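3,6-diketocamphane 1,6 monooxygenase (Pseudomonas putida, PDB 4UWM) catalyses the FMNH2-dependent Baeyer-Villiger oxygenation of a diketocamphane to its lactone, a step in the breakdown of (-)-camphor. Local coordinates at residues G293-D296 with G297-K300; R283-I286 with P287-R291; F313-D316 with N317-V321. All blocks are in the same frame, centred on the assembly; numbering follows the deposited sequence. Where two conformers were deposited one is given.

Contact 1: residues G293-D296 with G297-K300; sequences GMMD and GYAK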
# COMPACT_ATOMS: atom_id res chain seq x y z
N GLY A 293 -7.52 34.46 3.50
CA GLY A 293 -7.26 35.16 4.76
C GLY A 293 -6.68 34.31 5.85
O GLY A 293 -6.96 34.51 7.03
N MET A 294 -5.85 33.35 5.47
CA MET A 294 -5.29 32.39 6.42
C MET A 294 -4.10 32.92 7.23
O MET A 294 -3.60 32.24 8.12
CB MET A 294 -4.94 31.09 5.71
CG MET A 294 -6.18 30.35 5.22
SD MET A 294 -5.77 29.07 4.02
CE MET A 294 -4.66 28.07 5.00
N MET A 295 -3.66 34.13 6.92
CA MET A 295 -2.58 34.75 7.71
C MET A 295 -3.07 35.82 8.71
O MET A 295 -2.27 36.55 9.29
CB MET A 295 -1.48 35.30 6.80
CG MET A 295 -0.66 34.21 6.15
SD MET A 295 0.51 34.80 4.94
CE MET A 295 -0.55 35.59 3.74
N ASP A 296 -4.38 35.87 8.91
CA ASP A 296 -5.01 36.84 9.81
C ASP A 296 -4.66 36.63 11.27
O ASP A 296 -4.46 37.59 12.01
CB ASP A 296 -6.53 36.83 9.63
CG ASP A 296 -6.97 37.49 8.34
OD1 ASP A 296 -6.12 37.85 7.50
OD2 ASP A 296 -8.20 37.65 8.15
N GLY A 297 -4.58 35.37 11.69
CA GLY A 297 -4.12 35.03 13.04
C GLY A 297 -2.69 35.49 13.26
O GLY A 297 -2.36 36.02 14.32
N TYR A 298 -1.84 35.27 12.26
CA TYR A 298 -0.44 35.70 12.34
C TYR A 298 -0.33 37.23 12.38
O TYR A 298 0.48 37.77 13.13
CB TYR A 298 0.37 35.19 11.14
CG TYR A 298 0.36 33.69 10.87
CD1 TYR A 298 0.54 32.76 11.89
CD2 TYR A 298 0.20 33.22 9.56
CE1 TYR A 298 0.55 31.40 11.62
CE2 TYR A 298 0.21 31.86 9.27
CZ TYR A 298 0.38 30.96 10.30
OH TYR A 298 0.38 29.62 10.00
N ALA A 299 -1.14 37.90 11.57
CA ALA A 299 -1.17 39.36 11.49
C ALA A 299 -1.67 39.96 12.80
O ALA A 299 -1.05 40.87 13.35
CB ALA A 299 -2.04 39.81 10.32
N LYS A 300 -2.79 39.42 13.30
CA LYS A 300 -3.33 39.81 14.59
C LYS A 300 -2.26 39.69 15.67
O LYS A 300 -2.08 40.60 16.47
CB LYS A 300 -4.54 38.95 14.96
CG LYS A 300 -5.60 39.68 15.77
CD LYS A 300 -6.03 38.91 17.01
CE LYS A 300 -4.95 38.97 18.09
NZ LYS A 300 -5.45 38.56 19.43
O HOH W 1 -3.03 33.06 10.63
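Y298 reaches back from the first turn of its helix to M295, and its side chain is worth following outward. Y298 CB sits 3.5 Å from M295 O. With CG anti to the carbonyl carbon (chi1 -55°), the ring swings back past the turn, and Y298 CD2 comes 3.7 Å from M295 CG, which lies at the ring's edge, near its plane. Further out, Y298 CE2 passes 4.0 Å from M294 O. One ring face carries water 1, offset toward the rim; this water donates to M294 O and accepts from Y298 N, bridging the loop to the helix. The backbone here is a helix start: M295, the N-cap, lies within a type I turn from G293 to D296, and M295 O takes the first-turn bond from A299 N at 2.9 Å. D296 O follows with K300 N at 2.8 Å, a straight bond (167°). At the tip, Y298 OH is hydrogen-bonded to F224 O. Replaced by an alanine, Y298 would probably leave F224 O without this donor and M295 CG without its aromatic neighbour. M294, whose carbonyl the water holds, lines the FMN pocket and touches F203, while K300 NZ pairs with D228.

Contact 2: residues R283-I286 with P287-R291; sequences RYLI and PIWRR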
# COMPACT_ATOMS: atom_id res chain seq x y z
N ARG A 283 5.94 30.66 -4.11
CA ARG A 283 5.28 30.24 -5.35
C ARG A 283 3.88 29.70 -5.14
O ARG A 283 3.01 29.86 -6.00
CB ARG A 283 6.12 29.21 -6.10
CG ARG A 283 5.48 28.80 -7.42
CD ARG A 283 6.28 27.77 -8.18
NE ARG A 283 5.49 27.20 -9.26
CZ ARG A 283 5.88 26.19 -10.04
NH1 ARG A 283 7.08 25.63 -9.86
NH2 ARG A 283 5.08 25.77 -11.00
N TYR A 284 3.67 29.03 -4.01
CA TYR A 284 2.49 28.18 -3.84
C TYR A 284 1.64 28.59 -2.64
O TYR A 284 0.48 28.94 -2.81
CB TYR A 284 2.92 26.68 -3.72
CG TYR A 284 1.78 25.71 -3.46
CD1 TYR A 284 0.66 25.68 -4.30
CD2 TYR A 284 1.84 24.79 -2.42
CE1 TYR A 284 -0.38 24.79 -4.08
CE2 TYR A 284 0.79 23.90 -2.18
CZ TYR A 284 -0.30 23.90 -3.02
OH TYR A 284 -1.34 23.02 -2.82
N LEU A 285 2.21 28.53 -1.44
CA LEU A 285 1.42 28.68 -0.22
C LEU A 285 0.91 30.09 0.07
O LEU A 285 -0.26 30.25 0.44
CB LEU A 285 2.18 28.14 1.00
CG LEU A 285 2.43 26.63 1.03
CD1 LEU A 285 3.34 26.26 2.18
CD2 LEU A 285 1.12 25.85 1.09
N ILE A 286 1.78 31.09 -0.04
CA ILE A 286 1.40 32.46 0.31
C ILE A 286 0.22 32.94 -0.52
O ILE A 286 -0.76 33.39 0.06
CB ILE A 286 2.61 33.44 0.35
CG1 ILE A 286 3.42 33.21 1.62
CG2 ILE A 286 2.14 34.89 0.30
CD1 ILE A 286 4.86 33.68 1.55
N PRO A 287 0.27 32.79 -1.87
CA PRO A 287 -0.89 33.26 -2.64
C PRO A 287 -2.21 32.60 -2.22
O PRO A 287 -3.25 33.26 -2.24
CB PRO A 287 -0.53 32.86 -4.08
CG PRO A 287 0.95 32.88 -4.11
CD PRO A 287 1.37 32.35 -2.76
N ILE A 288 -2.17 31.32 -1.82
CA ILE A 288 -3.35 30.62 -1.34
C ILE A 288 -3.79 31.18 0.01
O ILE A 288 -4.94 31.57 0.19
CB ILE A 288 -3.12 29.09 -1.23
CG1 ILE A 288 -2.90 28.47 -2.61
CG2 ILE A 288 -4.28 28.42 -0.52
CD1 ILE A 288 -2.58 26.99 -2.58
N TRP A 289 -2.85 31.21 0.96
CA TRP A 289 -3.12 31.69 2.31
C TRP A 289 -3.67 33.12 2.30
O TRP A 289 -4.60 33.44 3.05
CB TRP A 289 -1.86 31.61 3.17
CG TRP A 289 -1.46 30.23 3.53
CD1 TRP A 289 -1.92 29.07 2.97
CD2 TRP A 289 -0.48 29.84 4.51
NE1 TRP A 289 -1.32 27.98 3.56
CE2 TRP A 289 -0.43 28.43 4.50
CE3 TRP A 289 0.34 30.55 5.40
CZ2 TRP A 289 0.42 27.70 5.35
CZ3 TRP A 289 1.19 29.82 6.25
CH2 TRP A 289 1.21 28.41 6.22
N ARG A 290 -3.11 33.98 1.45
CA ARG A 290 -3.59 35.35 1.33
C ARG A 290 -5.01 35.40 0.76
O ARG A 290 -5.85 36.14 1.27
CB ARG A 290 -2.65 36.23 0.50
CG ARG A 290 -2.88 37.72 0.75
CD ARG A 290 -2.12 38.62 -0.22
NE ARG A 290 -0.69 38.35 -0.26
CZ ARG A 290 0.19 38.74 0.66
NH1 ARG A 290 -0.20 39.42 1.73
NH2 ARG A 290 1.47 38.43 0.50
N ARG A 291 -5.29 34.60 -0.27
CA ARG A 291 -6.62 34.57 -0.87
C ARG A 291 -7.73 34.16 0.11
O ARG A 291 -8.85 34.65 0.00
CB ARG A 291 -6.64 33.65 -2.11
CG ARG A 291 -7.86 33.83 -2.99
CD ARG A 291 -7.73 33.09 -4.31
NE ARG A 291 -8.39 31.79 -4.28
CZ ARG A 291 -8.47 30.96 -5.32
NH1 ARG A 291 -7.91 31.28 -6.48
NH2 ARG A 291 -9.09 29.80 -5.19
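I286 and P287 bury the most surface here, with L285 close behind, and they meet at a kink within helix 276-291. P287 has no N-H to give, so the helical bond to the turn before is missing; its ring packs instead against the preceding residue, with P287 CD 3.5 Å from I286 CB, while P287 CG faces R283 O at 4.1 Å. A wider pi-type turn at 283-285 comes just ahead. Beyond the proline the helix picks up again at once: W289 N reaches L285 O at 2.8 Å, almost dead straight (176°), and R290 N reaches I286 O at 2.8 Å.

The side chain of I286 also leans one turn on: I286 CG2, anti to the backbone N, comes 3.6 Å from R290 NH2 in one of two conformers of R290, a doubtful contact. L285 and W289 lie side by side, pointing the same way, with L285 CB over one face of the indole, toward its rim; the W289 side chain is about 4 Å from the bound FMN at the nearest atoms. On another side of the helix, I288 CD1 reaches Y284 CE1 at 3.5 Å; that phenol is hydrogen-bonded to E52 and stacked on W51. The chemistry implies a helix whose carbonyls at L285 and I286 are well satisfied, whereas R283 O, deprived of the proline's N-H, takes Q182 NE2 of the second subunit as donor.

Contact 3: residues F313-D316 with N317-V321; sequences FLVD and NVFLV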
# COMPACT_ATOMS: atom_id res chain seq x y z
N PHE A 313 8.01 38.50 6.63
CA PHE A 313 7.17 38.58 7.82
C PHE A 313 7.03 37.21 8.49
O PHE A 313 7.19 37.09 9.71
CB PHE A 313 5.80 39.17 7.50
CG PHE A 313 4.79 38.92 8.59
CD1 PHE A 313 4.86 39.61 9.79
CD2 PHE A 313 3.79 37.95 8.43
CE1 PHE A 313 3.94 39.36 10.81
CE2 PHE A 313 2.88 37.70 9.44
CZ PHE A 313 2.95 38.41 10.63
N LEU A 314 6.71 36.20 7.69
CA LEU A 314 6.54 34.83 8.19
C LEU A 314 7.84 34.31 8.79
O LEU A 314 7.85 33.79 9.90
CB LEU A 314 6.04 33.90 7.06
CG LEU A 314 4.63 34.13 6.50
CD1 LEU A 314 4.33 33.20 5.34
CD2 LEU A 314 3.56 33.98 7.58
N VAL A 315 8.94 34.49 8.08
CA VAL A 315 10.25 34.05 8.57
C VAL A 315 10.63 34.71 9.90
O VAL A 315 11.17 34.06 10.79
CB VAL A 315 11.35 34.25 7.51
CG1 VAL A 315 12.68 33.74 8.00
CG2 VAL A 315 10.97 33.54 6.23
N ASP A 316 10.32 36.00 10.03
CA ASP A 316 10.69 36.78 11.22
C ASP A 316 9.79 36.59 12.45
O ASP A 316 10.26 36.66 13.59
CB ASP A 316 10.76 38.27 10.87
CG ASP A 316 11.94 38.62 9.98
OD1 ASP A 316 13.00 37.97 10.10
OD2 ASP A 316 11.82 39.54 9.16
N ASN A 317 8.50 36.36 12.22
CA ASN A 317 7.51 36.43 13.30
C ASN A 317 6.69 35.16 13.54
O ASN A 317 6.09 35.00 14.60
CB ASN A 317 6.55 37.59 13.05
CG ASN A 317 7.29 38.90 12.79
OD1 ASN A 317 7.71 39.57 13.72
ND2 ASN A 317 7.44 39.25 11.52
N VAL A 318 6.65 34.27 12.54
CA VAL A 318 5.79 33.07 12.59
C VAL A 318 6.62 31.78 12.64
O VAL A 318 6.53 31.02 13.62
CB VAL A 318 4.81 33.02 11.41
CG1 VAL A 318 3.97 31.75 11.47
CG2 VAL A 318 3.91 34.25 11.41
N PHE A 319 7.44 31.55 11.62
CA PHE A 319 8.24 30.33 11.53
C PHE A 319 9.14 30.23 12.72
O PHE A 319 9.57 31.24 13.26
CB PHE A 319 9.10 30.30 10.27
CG PHE A 319 8.34 30.30 8.99
CD1 PHE A 319 6.95 30.16 8.98
CD2 PHE A 319 9.01 30.42 7.78
CE1 PHE A 319 6.25 30.14 7.78
CE2 PHE A 319 8.31 30.41 6.58
CZ PHE A 319 6.94 30.27 6.58
N LEU A 320 9.44 29.00 13.12
CA LEU A 320 10.37 28.76 14.20
C LEU A 320 11.75 28.60 13.59
O LEU A 320 12.22 27.49 13.38
CB LEU A 320 9.93 27.53 15.00
CG LEU A 320 8.56 27.66 15.68
CD1 LEU A 320 8.20 26.37 16.41
CD2 LEU A 320 8.53 28.85 16.64
N VAL A 321 12.39 29.74 13.30
CA VAL A 321 13.68 29.81 12.59
C VAL A 321 14.78 30.54 13.39
O VAL A 321 14.51 31.54 14.06
CB VAL A 321 13.50 30.50 11.21
CG1 VAL A 321 14.82 30.65 10.46
CG2 VAL A 321 12.51 29.72 10.35
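F313 O is gripped twice by N317, once by its backbone and once by its side chain. N317 N donates to F313 O at 2.9 Å, somewhat bent (138°), and N317 ND2 to the same oxygen at 2.8 Å, lying in the carbonyl plane on a lone pair. The amide gets there because N317 CG stands anti to its carbonyl carbon (chi1 -52°), which folds the side chain back over the helix end. N317 ND2 also comes 3.1 Å from F313 CD1; the two side chains cross at about a right angle, with ring and amide planes 30° apart.

L314 O, one residue on, is also shared: V318 N and F319 N both donate to it at 2.9 Å, from opposite faces of its plane. Around this carbonyl the apolar groups close up. L314 CB sits over one face of the F319 ring, a CH-pi contact at 4.0 Å from its centroid, and the V315 backbone N lies over that same face. V315 CG2 adds a touch at F319 CD2, while L314 CD2 runs alongside V318 CG2 at 3.9 Å. D316 turns to a salt bridge with K269, and F319 meets the ring of F281. Helix 311-317 thus ends, and an inverse gamma turn centred on L320 opens strand 320-322, an additional short strand beside barrel strand 254-261, in an excursion between the last two barrel strands of this luciferase-like TIM barrel.

The three contacts follow one another along the chain: contact 2 on helix 276-291, contact 1 at the start of helix 296-302, contact 3 where helix 311-317 gives way to strand 320-322. The centres of contacts 1 and 2 are about 12 Å apart. Those of contacts 1 and 3 are about 13 Å apart, and those of contacts 2 and 3 about 16 Å. Contact 1 joins the others: its Y298 packs on W289 of contact 2 and on V318 and L314 of contact 3, whereas contacts 2 and 3 meet through I286 and L314. In sequence all lie between strands 254-261 and 343-347, running from the FMN pocket at M294 to short strand 320-322, while contact 2 also reaches the second subunit.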